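Local atomic coordinates of putative acetyltransferase (Nocardia farcinica, PDB entry 3D9W), a protein that probably transfers acetyl groups from acetyl-coenzyme A to arylamine substrates, as arylamine N-acetyltransferases do. Residues V62-V74 with G80-A92. Numbering follows the deposited sequence.
Sequences VRLDLATLQDKLV and GYCYENAGLFAAA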
# COMPACT_ATOMS: atom_id res chain seq x y z
N VAL A 62 0.57 -14.84 5.61
CA VAL A 62 -0.18 -13.61 5.40
C VAL A 62 -1.41 -13.99 4.60
O VAL A 62 -1.30 -14.33 3.43
CB VAL A 62 0.61 -12.58 4.57
CG1 VAL A 62 -0.14 -11.27 4.54
CG2 VAL A 62 2.02 -12.40 5.15
N ARG A 63 -2.59 -13.94 5.21
CA ARG A 63 -3.80 -14.31 4.49
C ARG A 63 -4.56 -13.10 3.93
O ARG A 63 -4.66 -12.05 4.58
CB ARG A 63 -4.69 -15.18 5.37
CG ARG A 63 -4.07 -16.55 5.68
CD ARG A 63 -5.01 -17.45 6.48
NE ARG A 63 -4.43 -18.78 6.71
CZ ARG A 63 -3.43 -19.04 7.55
NH1 ARG A 63 -2.87 -18.07 8.27
NH2 ARG A 63 -2.96 -20.29 7.67
N LEU A 64 -5.11 -13.27 2.72
CA LEU A 64 -5.84 -12.20 2.06
C LEU A 64 -7.36 -12.30 2.09
O LEU A 64 -8.04 -11.52 1.41
CB LEU A 64 -5.35 -12.05 0.62
CG LEU A 64 -3.85 -11.77 0.51
CD1 LEU A 64 -3.44 -11.82 -0.95
CD2 LEU A 64 -3.51 -10.42 1.14
N ASP A 65 -7.91 -13.24 2.85
CA ASP A 65 -9.36 -13.33 2.93
C ASP A 65 -9.80 -12.15 3.77
O ASP A 65 -9.08 -11.71 4.65
CB ASP A 65 -9.82 -14.63 3.61
CG ASP A 65 -9.15 -14.88 4.95
OD1 ASP A 65 -8.05 -15.49 4.96
OD2 ASP A 65 -9.72 -14.47 5.99
N LEU A 66 -10.98 -11.62 3.48
CA LEU A 66 -11.49 -10.46 4.21
C LEU A 66 -11.62 -10.71 5.70
O LEU A 66 -11.46 -9.80 6.50
CB LEU A 66 -12.83 -10.02 3.62
CG LEU A 66 -12.65 -9.29 2.30
CD1 LEU A 66 -13.99 -9.09 1.61
CD2 LEU A 66 -11.98 -7.95 2.59
N ALA A 67 -11.91 -11.94 6.08
CA ALA A 67 -12.04 -12.25 7.49
C ALA A 67 -10.79 -11.75 8.22
O ALA A 67 -10.87 -10.85 9.04
CB ALA A 67 -12.19 -13.74 7.69
N THR A 68 -9.65 -12.32 7.88
CA THR A 68 -8.41 -11.91 8.52
C THR A 68 -8.11 -10.43 8.32
O THR A 68 -7.83 -9.71 9.28
CB THR A 68 -7.22 -12.73 7.99
OG1 THR A 68 -7.58 -14.11 7.94
CG2 THR A 68 -6.03 -12.58 8.92
N LEU A 69 -8.17 -9.97 7.07
CA LEU A 69 -7.89 -8.57 6.76
C LEU A 69 -8.67 -7.61 7.64
O LEU A 69 -8.17 -6.53 7.97
CB LEU A 69 -8.22 -8.26 5.30
CG LEU A 69 -7.39 -8.90 4.18
CD1 LEU A 69 -7.74 -8.18 2.88
CD2 LEU A 69 -5.90 -8.76 4.47
N GLN A 70 -9.88 -7.99 8.04
CA GLN A 70 -10.69 -7.12 8.89
C GLN A 70 -10.33 -7.23 10.36
O GLN A 70 -10.38 -6.24 11.07
CB GLN A 70 -12.17 -7.43 8.70
CG GLN A 70 -12.71 -7.03 7.35
CD GLN A 70 -14.21 -7.18 7.26
OE1 GLN A 70 -14.97 -6.50 7.95
NE2 GLN A 70 -14.66 -8.08 6.39
N ASP A 71 -9.98 -8.42 10.82
CA ASP A 71 -9.64 -8.58 12.23
C ASP A 71 -8.27 -7.97 12.54
O ASP A 71 -8.00 -7.57 13.68
CB ASP A 71 -9.65 -10.07 12.65
CG ASP A 71 -11.07 -10.66 12.73
OD1 ASP A 71 -11.99 -9.99 13.26
OD2 ASP A 71 -11.26 -11.82 12.29
N LYS A 72 -7.43 -7.89 11.51
CA LYS A 72 -6.08 -7.35 11.63
C LYS A 72 -6.00 -5.84 11.39
O LYS A 72 -5.49 -5.09 12.23
CB LYS A 72 -5.19 -8.07 10.63
CG LYS A 72 -3.72 -7.73 10.70
CD LYS A 72 -2.96 -8.51 9.64
CE LYS A 72 -1.46 -8.37 9.76
NZ LYS A 72 -0.80 -9.23 8.74
N LEU A 73 -6.53 -5.39 10.25
CA LEU A 73 -6.49 -3.98 9.88
C LEU A 73 -7.60 -3.07 10.40
O LEU A 73 -7.41 -1.86 10.48
CB LEU A 73 -6.43 -3.86 8.36
CG LEU A 73 -5.38 -4.72 7.68
CD1 LEU A 73 -5.24 -4.29 6.24
CD2 LEU A 73 -4.05 -4.59 8.39
N VAL A 74 -8.75 -3.65 10.75
CA VAL A 74 -9.87 -2.85 11.24
C VAL A 74 -10.13 -3.04 12.73
O VAL A 74 -10.59 -2.12 13.40
CB VAL A 74 -11.19 -3.17 10.46
CG1 VAL A 74 -12.36 -2.40 11.08
CG2 VAL A 74 -11.03 -2.79 9.00
N GLY A 80 -0.65 -3.84 7.28
CA GLY A 80 -0.37 -4.87 6.29
C GLY A 80 0.37 -4.22 5.14
O GLY A 80 0.61 -3.02 5.17
N TYR A 81 0.76 -5.00 4.13
CA TYR A 81 1.44 -4.40 3.00
C TYR A 81 0.49 -4.25 1.81
O TYR A 81 -0.72 -4.36 1.98
CB TYR A 81 2.72 -5.18 2.63
CG TYR A 81 2.60 -6.67 2.54
CD1 TYR A 81 1.62 -7.26 1.75
CD2 TYR A 81 3.51 -7.50 3.20
CE1 TYR A 81 1.54 -8.63 1.61
CE2 TYR A 81 3.45 -8.87 3.07
CZ TYR A 81 2.46 -9.44 2.28
OH TYR A 81 2.39 -10.81 2.13
N CYS A 82 1.03 -4.00 0.63
CA CYS A 82 0.22 -3.78 -0.56
C CYS A 82 -1.02 -4.67 -0.76
O CYS A 82 -2.14 -4.16 -0.80
CB CYS A 82 1.10 -3.86 -1.81
SG CYS A 82 1.77 -5.50 -2.20
N TYR A 83 -0.84 -5.97 -0.88
CA TYR A 83 -1.96 -6.88 -1.09
C TYR A 83 -3.03 -6.80 0.00
O TYR A 83 -4.22 -6.72 -0.28
CB TYR A 83 -1.46 -8.32 -1.22
CG TYR A 83 -0.63 -8.58 -2.46
CD1 TYR A 83 -1.20 -8.58 -3.73
CD2 TYR A 83 0.74 -8.84 -2.37
CE1 TYR A 83 -0.44 -8.83 -4.87
CE2 TYR A 83 1.51 -9.09 -3.50
CZ TYR A 83 0.91 -9.08 -4.75
OH TYR A 83 1.65 -9.33 -5.87
N GLU A 84 -2.60 -6.84 1.25
CA GLU A 84 -3.53 -6.77 2.37
C GLU A 84 -4.33 -5.48 2.27
O GLU A 84 -5.56 -5.48 2.37
CB GLU A 84 -2.76 -6.81 3.69
CG GLU A 84 -2.02 -8.12 3.93
CD GLU A 84 -1.01 -8.02 5.07
OE1 GLU A 84 0.03 -7.36 4.88
OE2 GLU A 84 -1.26 -8.59 6.15
N ASN A 85 -3.62 -4.38 2.07
CA ASN A 85 -4.25 -3.07 1.96
C ASN A 85 -5.18 -2.93 0.77
O ASN A 85 -6.31 -2.49 0.91
CB ASN A 85 -3.18 -1.98 1.91
CG ASN A 85 -2.96 -1.33 3.24
OD1 ASN A 85 -3.88 -0.78 3.84
ND2 ASN A 85 -1.73 -1.36 3.72
N ALA A 86 -4.70 -3.31 -0.41
CA ALA A 86 -5.51 -3.19 -1.61
C ALA A 86 -6.74 -4.10 -1.57
O ALA A 86 -7.82 -3.71 -2.01
CB ALA A 86 -4.67 -3.50 -2.85
N GLY A 87 -6.56 -5.29 -1.02
CA GLY A 87 -7.66 -6.25 -0.93
C GLY A 87 -8.83 -5.73 -0.13
O GLY A 87 -10.00 -5.96 -0.47
N LEU A 88 -8.51 -5.03 0.95
CA LEU A 88 -9.54 -4.48 1.82
C LEU A 88 -10.17 -3.27 1.14
O LEU A 88 -11.39 -3.13 1.12
CB LEU A 88 -8.92 -4.06 3.15
CG LEU A 88 -9.89 -3.63 4.25
CD1 LEU A 88 -10.82 -4.78 4.57
CD2 LEU A 88 -9.10 -3.19 5.48
N PHE A 89 -9.32 -2.41 0.57
CA PHE A 89 -9.79 -1.21 -0.11
C PHE A 89 -10.70 -1.56 -1.29
O PHE A 89 -11.69 -0.88 -1.54
CB PHE A 89 -8.61 -0.38 -0.60
CG PHE A 89 -8.97 1.04 -0.94
CD1 PHE A 89 -9.32 1.94 0.06
CD2 PHE A 89 -8.98 1.47 -2.25
CE1 PHE A 89 -9.67 3.25 -0.26
CE2 PHE A 89 -9.34 2.77 -2.57
CZ PHE A 89 -9.68 3.66 -1.57
N ALA A 90 -10.37 -2.62 -2.01
CA ALA A 90 -11.18 -3.03 -3.15
C ALA A 90 -12.60 -3.42 -2.70
O ALA A 90 -13.59 -3.03 -3.32
CB ALA A 90 -10.52 -4.18 -3.88
N ALA A 91 -12.68 -4.19 -1.62
CA ALA A 91 -13.97 -4.62 -1.08
C ALA A 91 -14.85 -3.41 -0.78
O ALA A 91 -16.01 -3.38 -1.18
CB ALA A 91 -13.75 -5.43 0.18
N ALA A 92 -14.30 -2.41 -0.10
CA ALA A 92 -15.04 -1.21 0.23
C ALA A 92 -15.49 -0.49 -1.04
O ALA A 92 -16.66 -0.12 -1.17
CB ALA A 92 -14.20 -0.29 1.07
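The backbones come closest at Leu64 and Glu84, whose CA atoms are 5.9 Å apart, where the loop leading into helix 66-73 runs past the start of helix 82-92. The helices then cross almost at right angles (103°), axes 10.0 Å apart, and illustrate knobs-into-holes packing at a steep crossing in the helical part of the arylamine N-acetyltransferase fold. Leu88 is the knob, seated among Leu66, Leu69, Gln70 and Leu73. With CG anti to the backbone N (chi1 -172°), its two methyls divide the hole: CD1 lies 3.9 Å from Leu66 CD2, while CD2 reaches Leu73 CB at 4.0 Å and also touches Val74. Leu66 meets Ala91 as well, using both methyls. Leu69 spreads over the helix backbone at Glu84 and Gly87, CD1 lying 3.5 Å from Glu84 O and CD2 3.7 Å from Glu84 CA. Gln70, whose CG lines the hole, hydrogen-bonds through its amide to Glu15 O and Asp17 N. Near the loop, Leu64 CD2 packs 3.8 Å from Tyr83 CB, and Val62 CG1 approaches Tyr81 CZ obliquely; the Tyr81 hydroxyl is hydrogen-bonded to Asn207 OD1. The helix that receives these side chains begins at Cys82, which touches His119 and is probably the family's acetyl-accepting cysteine. Lys72, fully extended, sends NZ to Glu84 OE2 in a 2.7 Å salt bridge, meeting that oxygen nearly end-on to its C-O bond.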